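Local coordinates for integrase (Bovine immunodeficiency virus, PDB 3KKS), which probably catalyses the insertion of reverse-transcribed viral DNA into host chromosomal DNA, through a catalytic core domain of the RNase H-like fold, at residues L4-N9 / T83-N88; I17-E22 / R97-L102; L27-V32 / Q50-L55; L39-C44 / G62-A67. All coordinates share one frame; numbering follows the deposited sequence.

From the N terminus, strands 4-12, 15-22 and 28-33 run in turn and open interactions 1, 2 and 3; helix 38-51 then opens interaction 4. Interaction 3 closes first, where the chain leaves that helix at 50-55, and interaction 4 follows at 62-67, so the two cross. Both nest inside the larger loop that interaction 1 closes at 83-88, and inside that of interaction 2, closed at 97-102; interactions 1 and 2 cross as well. Interaction 1 ties the central strand to the loop before helix 89-109, interaction 2 lays that helix on the sheet, and interactions 3 and 4 attach helix 38-51 to an outer strand and to the segment after strand 56-59.

Interaction 1. Residues L4-N9 / T83-N88; sequences LWQMDN and TGIPYN
Leu4 and Tyr87 form the apolar half of this contact between strand 4-12, in the middle of the RNase H-like sheet, and the loop that leads from strand 80-83 to helix 89-109. With CG anti to the backbone N (chi1 -176°), Leu4 sends CD1 over one face of the Tyr87 ring. This is a CH-pi contact, 3.7 Å from CD1 to the ring centroid and 26° off the ring normal; CD1 leans toward the rim, 3.3 Å from CE2 of Tyr87. His56 and His58, from strand 56-59, also meet this ring.

Mixed polar and apolar packing is centred on Ile85, whose CD1 methyl packs against the ends of two polar side chains. The amide oxygen OE1 of Gln6 lies 3.0 Å from Ile85 CD1, a tight approach, and the carboxylate oxygen OD1 of Asp8 lies 3.6 Å from the same methyl. Asp8 also lies close to Asp60; their sequence and positions match the first two acidic residues of the D,D-35-E motif of retroviral integrases, so the loop probably borders the active site.

The polar link goes through one water. Gln6 has an extended chain (chi1 173°) that carries NE2 to within 2.7 Å of the water, which also accepts from the backbone N of Tyr87 at 2.9 Å. The two ends of the Gln6 amide thus fare differently: NE2 is bonded, whereas OE1 is buried against Ile85 with no hydrogen-bond partner in the model, a cost set against the water bridge and the methyl packing.

Interaction 2. Residues I17-E22 / R97-L102; sequences IWVAVE and RAHRDL
Val21 and Ala98 mark one of the close approaches between strand 17-22 and helix 97-102, their CA atoms 7.5 Å apart. The local axes come within 9.8 Å of each other, and their N-to-C directions differ by 128°, so the helix runs slantwise and broadly against the strand. This is the layered packing of the RNase H-like fold, in which helix 89-109 covers one face of the mixed sheet.

The apolar contacts follow from two inward-facing valines. Val21 CG2 meets the Ala98 methyl, CB, at 3.9 Å. Val19 spreads its two branches: CG2, anti to the carbonyl carbon, reaches tip to tip toward Leu102 CD2 at 4.0 Å, while CG1, anti to the backbone N, lies obliquely beside the His99 ring, 3.7 Å from NE2; the valine and histidine side chains come from opposite directions. Val19 CB is also close to the ring, 3.8 Å from His99 CE1. Behind Leu102, Leu124 and Leu127 of helix 116-129 continue the hydrophobic layer, and Val28 of the neighbouring strand packs on Ala98.

On the side of the helix turned from the strand, Arg100 NE makes a salt bridge with Asp101 OD2, and Arg131 binds the other oxygen of that carboxylate. The only polar link across the contact is a water, lying in the plane of the imidazole at its edge, 2.8 Å from His99 NE2 and 2.9 Å from the backbone O of Val19.

Interaction 3. Residues L27-V32 / Q50-L55; sequences LVEAQV and QRYTVL
Tyr52 OH donates a hydrogen bond to Glu29 OE2 at 2.8 Å, joining strand 28-33 to the chain as it leaves helix 38-51. The hydroxyl meets OE2 on its anti side, 27° out of the carboxylate plane, and the planes of carboxylate and phenol are 37° apart. Glu29 attains this pose through an unusual first torsion (chi1 -109°), away from a staggered value, and a bend at chi2. The bend takes the chain obliquely across the ring's CE2 corner, with CG only 3.2 Å from Tyr52 CE2, a tight contact. The other oxygen, OE1, turns back to its own strand and receives a weak bond from the backbone N of Ala30. Arg51 NE lies 5.5 Å from Glu29 OE1, too far for a salt bridge, though its charge may help to stabilise the carboxylate.

Leu27 adds the apolar part: it comes at Tyr52 from the opposite direction, its CD1 3.6 Å from CE1 of the ring, and CD2 lies 4.0 Å from the phenol OH. Elsewhere round the phenol, Tyr143 makes an edge-to-face contact and the Trp5 ring meets it at an angle.

Tyr52 is the first residue to depart from helical backbone angles, so the contact pins the place where helix 38-51 ends against the edge strand before it, within the beta-alpha-beta crossover that carries the RNase H-like fold from strand 28-33 to the parallel strand 56-59.

Interaction 4. Residues L39-C44 / G62-A67; sequences LQVALC and GPCFTA
Val41 of helix 38-51 meets Cys64 and Phe65 in the short, weakly bonded helix 63-66, and its side chain can be followed outward. Its CB already lies 3.7 Å from the carbonyl O of Cys64. The branches then part. CG1, anti to the backbone N (chi1 170°), passes beside the Phe65 ring, 3.9 Å from CD1, and also touches the Cys64 carbonyl O. CG2 packs against three groups: it is 3.6 Å from the same Cys64 carbonyl O, 3.8 Å from CE1 of Phe65, and 4.0 Å from Cys64 SG. The valine and phenylalanine side chains cross at about a right angle, and the methyls approach the ring obliquely.

The partner surface is itself folded together. Cys64 SG takes the crowded position between backbone N and carbonyl carbon (chi1 62°), and the sulfur lies over the centre of its neighbour's ring, 4.1 Å above the Phe65 plane. The turn beneath is fastened at the carbonyl O of Gly62, which accepts from Phe65 N at 3.0 Å and from Thr66 OG1 at 3.3 Å; the two donors arrive from opposite faces of the carbonyl plane.

In the wider fold, Val41 also touches Ile70 of helix 68-76. The Phe65 side chain reaches Met7 and Asn9 of strand 4-12 and Trp18 of strand 15-22, so the short helix joins helix 38-51 to the sheet. Gly62 N bonds to Asp60 just past strand 56-59, which places this buried packing beside the C-terminal end of that strand.

Interaction 1. Residues L4-N9 / T83-N88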
loop_
_atom_site.group_PDB
_atom_site.type_symbol
_atom_site.label_atom_id
_atom_site.label_comp_id
_atom_site.label_asym_id
_atom_site.label_seq_id
_atom_site.Cartn_x
_atom_site.Cartn_y
_atom_site.Cartn_z
ATOM N N LEU A 4 -7.220 7.038 3.970
ATOM C CA LEU A 4 -5.852 7.496 4.113
ATOM C C LEU A 4 -4.970 6.277 3.843
ATOM O O LEU A 4 -5.151 5.219 4.443
ATOM C CB LEU A 4 -5.597 8.012 5.533
ATOM C CG LEU A 4 -4.230 8.634 5.853
ATOM C CD1 LEU A 4 -4.231 9.124 7.290
ATOM C CD2 LEU A 4 -3.114 7.633 5.665
ATOM N N TRP A 5 -4.018 6.428 2.933
ATOM C CA TRP A 5 -3.114 5.338 2.619
ATOM C C TRP A 5 -1.695 5.753 2.957
ATOM O O TRP A 5 -1.303 6.883 2.687
ATOM C CB TRP A 5 -3.159 4.997 1.129
ATOM C CG TRP A 5 -4.478 4.521 0.614
ATOM C CD1 TRP A 5 -5.610 5.258 0.452
ATOM C CD2 TRP A 5 -4.780 3.204 0.127
ATOM N NE1 TRP A 5 -6.601 4.486 -0.110
ATOM C CE2 TRP A 5 -6.116 3.219 -0.322
ATOM C CE3 TRP A 5 -4.045 2.012 0.026
ATOM C CZ2 TRP A 5 -6.742 2.090 -0.868
ATOM C CZ3 TRP A 5 -4.659 0.888 -0.514
ATOM C CH2 TRP A 5 -6.002 0.936 -0.959
ATOM N N GLN A 6 -0.928 4.843 3.554
ATOM C CA GLN A 6 0.461 5.129 3.861
ATOM C C GLN A 6 1.318 4.247 2.970
ATOM O O GLN A 6 1.096 3.036 2.872
ATOM C CB GLN A 6 0.799 4.848 5.324
ATOM C CG GLN A 6 2.291 4.991 5.590
ATOM C CD GLN A 6 2.624 5.165 7.053
ATOM O OE1 GLN A 6 3.776 4.976 7.463
ATOM N NE2 GLN A 6 1.621 5.539 7.855
ATOM N N MET A 7 2.298 4.861 2.327
ATOM C CA MET A 7 3.171 4.150 1.419
ATOM C C MET A 7 4.612 4.128 1.878
ATOM O O MET A 7 5.078 5.039 2.558
ATOM C CB MET A 7 3.095 4.792 0.039
ATOM C CG MET A 7 3.392 6.277 0.046
ATOM S SD MET A 7 3.298 7.019 -1.603
ATOM C CE MET A 7 3.618 8.765 -1.164
ATOM N N ASP A 8 5.309 3.071 1.480
ATOM C CA ASP A 8 6.711 2.877 1.810
ATOM C C ASP A 8 7.302 1.941 0.770
ATOM O O ASP A 8 6.586 1.184 0.114
ATOM C CB ASP A 8 6.868 2.231 3.193
ATOM C CG ASP A 8 6.554 3.185 4.329
ATOM O OD1 ASP A 8 7.293 4.187 4.485
ATOM O OD2 ASP A 8 5.573 2.932 5.070
ATOM N N ASN A 9 8.613 2.017 0.613
ATOM C CA ASN A 9 9.315 1.148 -0.303
ATOM C C ASN A 9 9.980 0.117 0.577
ATOM O O ASN A 9 10.466 0.443 1.658
ATOM C CB ASN A 9 10.373 1.920 -1.085
ATOM C CG ASN A 9 9.767 2.837 -2.109
ATOM O OD1 ASN A 9 8.885 2.436 -2.864
ATOM N ND2 ASN A 9 10.238 4.076 -2.153
ATOM N N THR A 83 3.966 14.004 5.630
ATOM C CA THR A 83 5.223 13.282 5.784
ATOM C C THR A 83 5.655 13.147 7.246
ATOM O O THR A 83 5.111 13.806 8.132
ATOM C CB THR A 83 6.338 13.992 4.974
ATOM O OG1 THR A 83 5.962 14.035 3.592
ATOM C CG2 THR A 83 7.664 13.256 5.099
ATOM N N GLY A 84 6.626 12.275 7.491
ATOM C CA GLY A 84 7.119 12.076 8.839
ATOM C C GLY A 84 6.340 11.058 9.644
ATOM O O GLY A 84 5.456 11.412 10.423
ATOM N N ILE A 85 6.667 9.785 9.455
ATOM C CA ILE A 85 6.006 8.710 10.182
ATOM C C ILE A 85 6.273 8.892 11.681
ATOM O O ILE A 85 7.377 9.269 12.081
ATOM C CB ILE A 85 6.531 7.335 9.706
ATOM C CG1 ILE A 85 6.172 7.141 8.229
ATOM C CG2 ILE A 85 5.944 6.214 10.556
ATOM C CD1 ILE A 85 6.662 5.838 7.630
ATOM N N PRO A 86 5.267 8.622 12.529
ATOM C CA PRO A 86 3.920 8.163 12.170
ATOM C C PRO A 86 2.920 9.282 11.903
ATOM O O PRO A 86 3.259 10.468 11.900
ATOM C CB PRO A 86 3.487 7.333 13.390
ATOM C CG PRO A 86 4.739 7.221 14.260
ATOM C CD PRO A 86 5.473 8.492 13.979
ATOM N N TYR A 87 1.679 8.876 11.670
ATOM C CA TYR A 87 0.586 9.806 11.451
ATOM C C TYR A 87 -0.120 9.797 12.802
ATOM O O TYR A 87 -0.205 10.820 13.482
ATOM C CB TYR A 87 -0.357 9.294 10.359
ATOM C CG TYR A 87 -1.409 10.304 9.967
ATOM C CD1 TYR A 87 -1.057 11.481 9.306
ATOM C CD2 TYR A 87 -2.753 10.101 10.280
ATOM C CE1 TYR A 87 -2.017 12.437 8.974
ATOM C CE2 TYR A 87 -3.721 11.050 9.952
ATOM C CZ TYR A 87 -3.349 12.213 9.297
ATOM O OH TYR A 87 -4.306 13.151 8.968
ATOM N N ASN A 88 -0.607 8.618 13.181
ATOM C CA ASN A 88 -1.270 8.409 14.464
ATOM C C ASN A 88 -0.968 6.974 14.906
ATOM O O ASN A 88 -0.909 6.062 14.081
ATOM C CB ASN A 88 -2.784 8.645 14.355
ATOM C CG ASN A 88 -3.527 7.473 13.750
ATOM O OD1 ASN A 88 -3.583 6.388 14.334
ATOM N ND2 ASN A 88 -4.114 7.687 12.576
HETATM O O HOH W 1 1.172 6.282 10.362
#

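Interaction 2. Residues I17-E22 / R97-L102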
loop_
_atom_site.group_PDB
_atom_site.type_symbol
_atom_site.label_atom_id
_atom_site.label_comp_id
_atom_site.label_asym_id
_atom_site.label_seq_id
_atom_site.Cartn_x
_atom_site.Cartn_y
_atom_site.Cartn_z
ATOM N N ILE A 17 10.011 -3.161 -3.621
ATOM C CA ILE A 17 8.555 -3.217 -3.683
ATOM C C ILE A 17 7.879 -2.032 -3.003
ATOM O O ILE A 17 8.050 -1.815 -1.803
ATOM C CB ILE A 17 8.028 -4.524 -3.042
ATOM C CG1 ILE A 17 8.490 -5.728 -3.865
ATOM C CG2 ILE A 17 6.500 -4.498 -2.964
ATOM C CD1 ILE A 17 8.250 -7.067 -3.183
ATOM N N TRP A 18 7.134 -1.261 -3.790
ATOM C CA TRP A 18 6.386 -0.120 -3.279
ATOM C C TRP A 18 5.156 -0.719 -2.602
ATOM O O TRP A 18 4.489 -1.575 -3.180
ATOM C CB TRP A 18 5.942 0.773 -4.428
ATOM C CG TRP A 18 5.188 1.986 -3.995
ATOM C CD1 TRP A 18 5.715 3.141 -3.479
ATOM C CD2 TRP A 18 3.773 2.193 -4.075
ATOM N NE1 TRP A 18 4.716 4.052 -3.245
ATOM C CE2 TRP A 18 3.510 3.497 -3.604
ATOM C CE3 TRP A 18 2.698 1.399 -4.509
ATOM C CZ2 TRP A 18 2.221 4.038 -3.553
ATOM C CZ3 TRP A 18 1.403 1.939 -4.459
ATOM C CH2 TRP A 18 1.182 3.246 -3.988
ATOM N N VAL A 19 4.852 -0.266 -1.390
ATOM C CA VAL A 19 3.718 -0.790 -0.635
ATOM C C VAL A 19 2.814 0.287 -0.048
ATOM O O VAL A 19 3.274 1.205 0.625
ATOM C CB VAL A 19 4.215 -1.678 0.536
ATOM C CG1 VAL A 19 3.026 -2.183 1.360
ATOM C CG2 VAL A 19 5.036 -2.848 0.001
ATOM N N ALA A 20 1.513 0.169 -0.283
ATOM C CA ALA A 20 0.572 1.134 0.272
ATOM C C ALA A 20 -0.469 0.388 1.089
ATOM O O ALA A 20 -0.985 -0.641 0.659
ATOM C CB ALA A 20 -0.108 1.944 -0.845
ATOM N N VAL A 21 -0.770 0.902 2.279
ATOM C CA VAL A 21 -1.760 0.277 3.140
ATOM C C VAL A 21 -2.874 1.252 3.466
ATOM O O VAL A 21 -2.613 2.385 3.880
ATOM C CB VAL A 21 -1.138 -0.203 4.470
ATOM C CG1 VAL A 21 -2.217 -0.860 5.343
ATOM C CG2 VAL A 21 0.001 -1.176 4.186
ATOM N N GLU A 22 -4.118 0.823 3.276
ATOM C CA GLU A 22 -5.244 1.689 3.593
ATOM C C GLU A 22 -5.477 1.482 5.088
ATOM O O GLU A 22 -5.802 0.383 5.522
ATOM C CB GLU A 22 -6.470 1.293 2.770
ATOM C CG GLU A 22 -7.537 2.379 2.690
ATOM C CD GLU A 22 -8.596 2.245 3.766
ATOM O OE1 GLU A 22 -8.820 3.218 4.506
ATOM O OE2 GLU A 22 -9.209 1.164 3.862
ATOM N N ARG A 97 2.168 -4.294 10.929
ATOM C CA ARG A 97 1.696 -5.666 10.833
ATOM C C ARG A 97 1.512 -6.100 9.374
ATOM O O ARG A 97 1.861 -7.220 9.008
ATOM C CB ARG A 97 0.378 -5.822 11.590
ATOM C CG ARG A 97 -0.209 -7.219 11.512
ATOM C CD ARG A 97 -1.473 -7.364 12.359
ATOM N NE ARG A 97 -2.468 -6.337 12.050
ATOM C CZ ARG A 97 -3.755 -6.577 11.817
ATOM N NH1 ARG A 97 -4.573 -5.567 11.548
ATOM N NH2 ARG A 97 -4.227 -7.820 11.836
ATOM N N ALA A 98 0.970 -5.214 8.545
ATOM C CA ALA A 98 0.752 -5.532 7.136
ATOM C C ALA A 98 2.060 -5.850 6.416
ATOM O O ALA A 98 2.126 -6.798 5.642
ATOM C CB ALA A 98 0.036 -4.368 6.434
ATOM N N HIS A 99 3.099 -5.062 6.659
ATOM C CA HIS A 99 4.386 -5.304 6.007
ATOM C C HIS A 99 4.965 -6.646 6.421
ATOM O O HIS A 99 5.593 -7.335 5.623
ATOM C CB HIS A 99 5.384 -4.194 6.347
ATOM C CG HIS A 99 5.222 -2.963 5.511
ATOM N ND1 HIS A 99 6.146 -2.589 4.557
ATOM C CD2 HIS A 99 4.242 -2.033 5.471
ATOM C CE1 HIS A 99 5.739 -1.478 3.967
ATOM N NE2 HIS A 99 4.587 -1.119 4.503
ATOM N N ARG A 100 4.750 -7.004 7.681
ATOM C CA ARG A 100 5.240 -8.263 8.227
ATOM C C ARG A 100 4.465 -9.417 7.599
ATOM O O ARG A 100 5.050 -10.383 7.120
ATOM C CB ARG A 100 5.057 -8.257 9.752
ATOM C CG ARG A 100 5.865 -9.291 10.503
ATOM C CD ARG A 100 5.236 -10.665 10.421
ATOM N NE ARG A 100 3.856 -10.673 10.904
ATOM C CZ ARG A 100 3.475 -10.250 12.108
ATOM N NH1 ARG A 100 4.370 -9.777 12.966
ATOM N NH2 ARG A 100 2.192 -10.302 12.456
ATOM N N ASP A 101 3.143 -9.297 7.594
ATOM C CA ASP A 101 2.280 -10.319 7.025
ATOM C C ASP A 101 2.537 -10.494 5.527
ATOM O O ASP A 101 2.441 -11.598 4.996
ATOM C CB ASP A 101 0.814 -9.947 7.257
ATOM C CG ASP A 101 0.415 -10.038 8.716
ATOM O OD1 ASP A 101 -0.709 -9.622 9.056
ATOM O OD2 ASP A 101 1.227 -10.533 9.522
ATOM N N LEU A 102 2.860 -9.398 4.850
ATOM C CA LEU A 102 3.129 -9.443 3.426
ATOM C C LEU A 102 4.404 -10.231 3.188
ATOM O O LEU A 102 4.484 -11.052 2.271
ATOM C CB LEU A 102 3.292 -8.026 2.865
ATOM C CG LEU A 102 3.485 -7.949 1.351
ATOM C CD1 LEU A 102 2.234 -8.470 0.670
ATOM C CD2 LEU A 102 3.774 -6.511 0.917
HETATM O O HOH W 2 3.284 1.182 3.535
#

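Interaction 3. Residues L27-V32 / Q50-L55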
loop_
_atom_site.group_PDB
_atom_site.type_symbol
_atom_site.label_atom_id
_atom_site.label_comp_id
_atom_site.label_asym_id
_atom_site.label_seq_id
_atom_site.Cartn_x
_atom_site.Cartn_y
_atom_site.Cartn_z
ATOM N N LEU A 27 -6.378 -2.919 4.044
ATOM C CA LEU A 27 -6.195 -3.457 2.698
ATOM C C LEU A 27 -4.796 -3.098 2.225
ATOM O O LEU A 27 -4.352 -1.962 2.391
ATOM C CB LEU A 27 -7.234 -2.864 1.735
ATOM C CG LEU A 27 -7.560 -3.626 0.439
ATOM C CD1 LEU A 27 -8.558 -2.836 -0.380
ATOM C CD2 LEU A 27 -6.320 -3.833 -0.376
ATOM N N VAL A 28 -4.102 -4.056 1.626
ATOM C CA VAL A 28 -2.751 -3.802 1.152
ATOM C C VAL A 28 -2.648 -3.787 -0.360
ATOM O O VAL A 28 -3.276 -4.598 -1.045
ATOM C CB VAL A 28 -1.760 -4.870 1.666
ATOM C CG1 VAL A 28 -0.327 -4.503 1.238
ATOM C CG2 VAL A 28 -1.850 -4.982 3.179
ATOM N N GLU A 29 -1.855 -2.847 -0.865
ATOM C CA GLU A 29 -1.581 -2.713 -2.290
ATOM C C GLU A 29 -0.072 -2.619 -2.413
ATOM O O GLU A 29 0.574 -1.925 -1.626
ATOM C CB GLU A 29 -2.209 -1.454 -2.858
ATOM C CG GLU A 29 -3.385 -1.734 -3.755
ATOM C CD GLU A 29 -3.123 -2.874 -4.728
ATOM O OE1 GLU A 29 -2.070 -2.865 -5.412
ATOM O OE2 GLU A 29 -3.983 -3.778 -4.808
ATOM N N ALA A 30 0.498 -3.322 -3.380
ATOM C CA ALA A 30 1.946 -3.304 -3.552
ATOM C C ALA A 30 2.279 -3.483 -5.014
ATOM O O ALA A 30 1.456 -3.973 -5.785
ATOM C CB ALA A 30 2.597 -4.418 -2.717
ATOM N N GLN A 31 3.494 -3.103 -5.387
ATOM C CA GLN A 31 3.911 -3.195 -6.779
ATOM C C GLN A 31 5.428 -3.272 -6.830
ATOM O O GLN A 31 6.101 -2.538 -6.114
ATOM C CB GLN A 31 3.458 -1.935 -7.522
ATOM C CG GLN A 31 2.902 -2.159 -8.904
ATOM C CD GLN A 31 1.414 -2.455 -8.892
ATOM O OE1 GLN A 31 0.966 -3.451 -8.327
ATOM N NE2 GLN A 31 0.637 -1.584 -9.521
ATOM N N VAL A 32 5.970 -4.159 -7.656
ATOM C CA VAL A 32 7.421 -4.251 -7.796
ATOM C C VAL A 32 7.862 -3.070 -8.664
ATOM O O VAL A 32 7.193 -2.746 -9.642
ATOM C CB VAL A 32 7.858 -5.535 -8.530
ATOM C CG1 VAL A 32 9.365 -5.493 -8.781
ATOM C CG2 VAL A 32 7.489 -6.758 -7.724
ATOM N N GLN A 50 -6.052 5.029 -9.530
ATOM C CA GLN A 50 -6.807 4.431 -10.634
ATOM C C GLN A 50 -7.758 3.349 -10.123
ATOM O O GLN A 50 -8.919 3.276 -10.529
ATOM C CB GLN A 50 -5.820 3.803 -11.632
ATOM C CG GLN A 50 -6.393 2.761 -12.602
ATOM C CD GLN A 50 -5.303 1.875 -13.223
ATOM O OE1 GLN A 50 -4.237 2.359 -13.638
ATOM N NE2 GLN A 50 -5.567 0.574 -13.293
ATOM N N ARG A 51 -7.249 2.510 -9.227
ATOM C CA ARG A 51 -8.010 1.398 -8.675
ATOM C C ARG A 51 -8.825 1.689 -7.413
ATOM O O ARG A 51 -9.897 1.129 -7.222
ATOM C CB ARG A 51 -7.054 0.238 -8.387
ATOM C CG ARG A 51 -6.125 -0.088 -9.552
ATOM C CD ARG A 51 -5.116 -1.184 -9.201
ATOM N NE ARG A 51 -4.185 -1.443 -10.301
ATOM C CZ ARG A 51 -4.557 -1.781 -11.531
ATOM N NH1 ARG A 51 -5.845 -1.908 -11.822
ATOM N NH2 ARG A 51 -3.648 -1.987 -12.475
ATOM N N TYR A 52 -8.328 2.571 -6.560
ATOM C CA TYR A 52 -9.007 2.858 -5.307
ATOM C C TYR A 52 -9.295 4.337 -5.092
ATOM O O TYR A 52 -8.982 5.183 -5.924
ATOM C CB TYR A 52 -8.129 2.374 -4.149
ATOM C CG TYR A 52 -7.734 0.915 -4.226
ATOM C CD1 TYR A 52 -8.526 -0.070 -3.643
ATOM C CD2 TYR A 52 -6.558 0.522 -4.862
ATOM C CE1 TYR A 52 -8.162 -1.408 -3.682
ATOM C CE2 TYR A 52 -6.183 -0.817 -4.908
ATOM C CZ TYR A 52 -6.991 -1.776 -4.314
ATOM O OH TYR A 52 -6.640 -3.102 -4.341
ATOM N N THR A 53 -9.894 4.629 -3.946
ATOM C CA THR A 53 -10.182 5.995 -3.558
ATOM C C THR A 53 -9.038 6.380 -2.630
ATOM O O THR A 53 -8.772 5.698 -1.642
ATOM C CB THR A 53 -11.502 6.092 -2.786
ATOM O OG1 THR A 53 -12.580 5.707 -3.646
ATOM C CG2 THR A 53 -11.731 7.508 -2.289
ATOM N N VAL A 54 -8.344 7.455 -2.966
ATOM C CA VAL A 54 -7.231 7.913 -2.159
ATOM C C VAL A 54 -7.446 9.383 -1.864
ATOM O O VAL A 54 -7.356 10.223 -2.761
ATOM C CB VAL A 54 -5.899 7.753 -2.904
ATOM C CG1 VAL A 54 -4.745 8.209 -2.021
ATOM C CG2 VAL A 54 -5.732 6.320 -3.336
ATOM N N LEU A 55 -7.725 9.685 -0.601
ATOM C CA LEU A 55 -7.970 11.056 -0.177
ATOM C C LEU A 55 -6.796 11.674 0.551
ATOM O O LEU A 55 -6.634 12.892 0.563
ATOM C CB LEU A 55 -9.213 11.098 0.712
ATOM C CG LEU A 55 -10.531 11.349 -0.020
ATOM C CD1 LEU A 55 -10.425 10.949 -1.482
ATOM C CD2 LEU A 55 -11.639 10.587 0.678
#

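Interaction 4. Residues L39-C44 / G62-A67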
loop_
_atom_site.group_PDB
_atom_site.type_symbol
_atom_site.label_atom_id
_atom_site.label_comp_id
_atom_site.label_asym_id
_atom_site.label_seq_id
_atom_site.Cartn_x
_atom_site.Cartn_y
_atom_site.Cartn_z
ATOM N N LEU A 39 9.832 8.959 -10.176
ATOM C CA LEU A 39 9.078 8.587 -11.362
ATOM C C LEU A 39 8.311 7.291 -11.121
ATOM O O LEU A 39 7.125 7.201 -11.422
ATOM C CB LEU A 39 10.026 8.443 -12.562
ATOM C CG LEU A 39 9.478 8.069 -13.949
ATOM C CD1 LEU A 39 9.344 6.575 -14.062
ATOM C CD2 LEU A 39 8.155 8.751 -14.201
ATOM N N GLN A 40 8.984 6.288 -10.575
ATOM C CA GLN A 40 8.320 5.025 -10.296
ATOM C C GLN A 40 7.231 5.267 -9.260
ATOM O O GLN A 40 6.094 4.830 -9.438
ATOM C CB GLN A 40 9.314 3.990 -9.780
ATOM C CG GLN A 40 10.372 3.612 -10.796
ATOM C CD GLN A 40 9.780 3.285 -12.143
ATOM O OE1 GLN A 40 8.778 2.573 -12.239
ATOM N NE2 GLN A 40 10.399 3.800 -13.200
ATOM N N VAL A 41 7.569 5.979 -8.189
ATOM C CA VAL A 41 6.584 6.267 -7.157
ATOM C C VAL A 41 5.336 6.932 -7.743
ATOM O O VAL A 41 4.215 6.589 -7.370
ATOM C CB VAL A 41 7.172 7.159 -6.051
ATOM C CG1 VAL A 41 6.056 7.653 -5.124
ATOM C CG2 VAL A 41 8.187 6.355 -5.241
ATOM N N ALA A 42 5.529 7.874 -8.662
ATOM C CA ALA A 42 4.411 8.566 -9.295
ATOM C C ALA A 42 3.541 7.577 -10.062
ATOM O O ALA A 42 2.315 7.660 -10.029
ATOM C CB ALA A 42 4.930 9.639 -10.232
ATOM N N LEU A 43 4.180 6.646 -10.761
ATOM C CA LEU A 43 3.453 5.632 -11.520
ATOM C C LEU A 43 2.605 4.803 -10.540
ATOM O O LEU A 43 1.438 4.514 -10.805
ATOM C CB LEU A 43 4.450 4.736 -12.262
ATOM C CG LEU A 43 4.605 4.909 -13.778
ATOM C CD1 LEU A 43 4.236 6.309 -14.192
ATOM C CD2 LEU A 43 6.029 4.572 -14.190
ATOM N N CYS A 44 3.199 4.441 -9.404
ATOM C CA CYS A 44 2.502 3.673 -8.382
ATOM C C CYS A 44 1.284 4.417 -7.834
ATOM O O CYS A 44 0.222 3.822 -7.656
ATOM C CB CYS A 44 3.451 3.330 -7.235
ATOM S SG CYS A 44 4.636 2.025 -7.635
ATOM N N GLY A 62 11.561 10.263 2.709
ATOM C CA GLY A 62 12.380 9.756 1.630
ATOM C C GLY A 62 12.348 10.698 0.442
ATOM O O GLY A 62 11.320 11.315 0.166
ATOM N N PRO A 63 13.470 10.844 -0.272
ATOM C CA PRO A 63 13.591 11.713 -1.446
ATOM C C PRO A 63 12.578 11.396 -2.538
ATOM O O PRO A 63 12.015 12.299 -3.149
ATOM C CB PRO A 63 15.020 11.458 -1.913
ATOM C CG PRO A 63 15.735 11.191 -0.646
ATOM C CD PRO A 63 14.781 10.284 0.096
ATOM N N CYS A 64 12.347 10.113 -2.788
ATOM C CA CYS A 64 11.410 9.718 -3.833
ATOM C C CYS A 64 9.957 9.960 -3.441
ATOM O O CYS A 64 9.054 9.738 -4.241
ATOM C CB CYS A 64 11.616 8.246 -4.209
ATOM S SG CYS A 64 11.320 7.091 -2.876
ATOM N N PHE A 65 9.733 10.414 -2.211
ATOM C CA PHE A 65 8.382 10.700 -1.740
ATOM C C PHE A 65 8.160 12.202 -1.578
ATOM O O PHE A 65 7.018 12.650 -1.477
ATOM C CB PHE A 65 8.101 10.020 -0.387
ATOM C CG PHE A 65 8.066 8.513 -0.445
ATOM C CD1 PHE A 65 7.367 7.852 -1.448
ATOM C CD2 PHE A 65 8.724 7.753 0.520
ATOM C CE1 PHE A 65 7.325 6.455 -1.493
ATOM C CE2 PHE A 65 8.690 6.355 0.486
ATOM C CZ PHE A 65 7.988 5.706 -0.524
ATOM N N THR A 66 9.244 12.980 -1.549
ATOM C CA THR A 66 9.135 14.431 -1.361
ATOM C C THR A 66 9.445 15.307 -2.573
ATOM O O THR A 66 9.384 16.537 -2.478
ATOM C CB THR A 66 10.033 14.917 -0.187
ATOM O OG1 THR A 66 11.389 14.517 -0.414
ATOM C CG2 THR A 66 9.558 14.334 1.130
ATOM N N ALA A 67 9.774 14.695 -3.705
ATOM C CA ALA A 67 10.085 15.453 -4.917
ATOM C C ALA A 67 8.887 16.301 -5.340
ATOM O O ALA A 67 7.744 15.956 -5.032
ATOM C CB ALA A 67 10.471 14.500 -6.035
#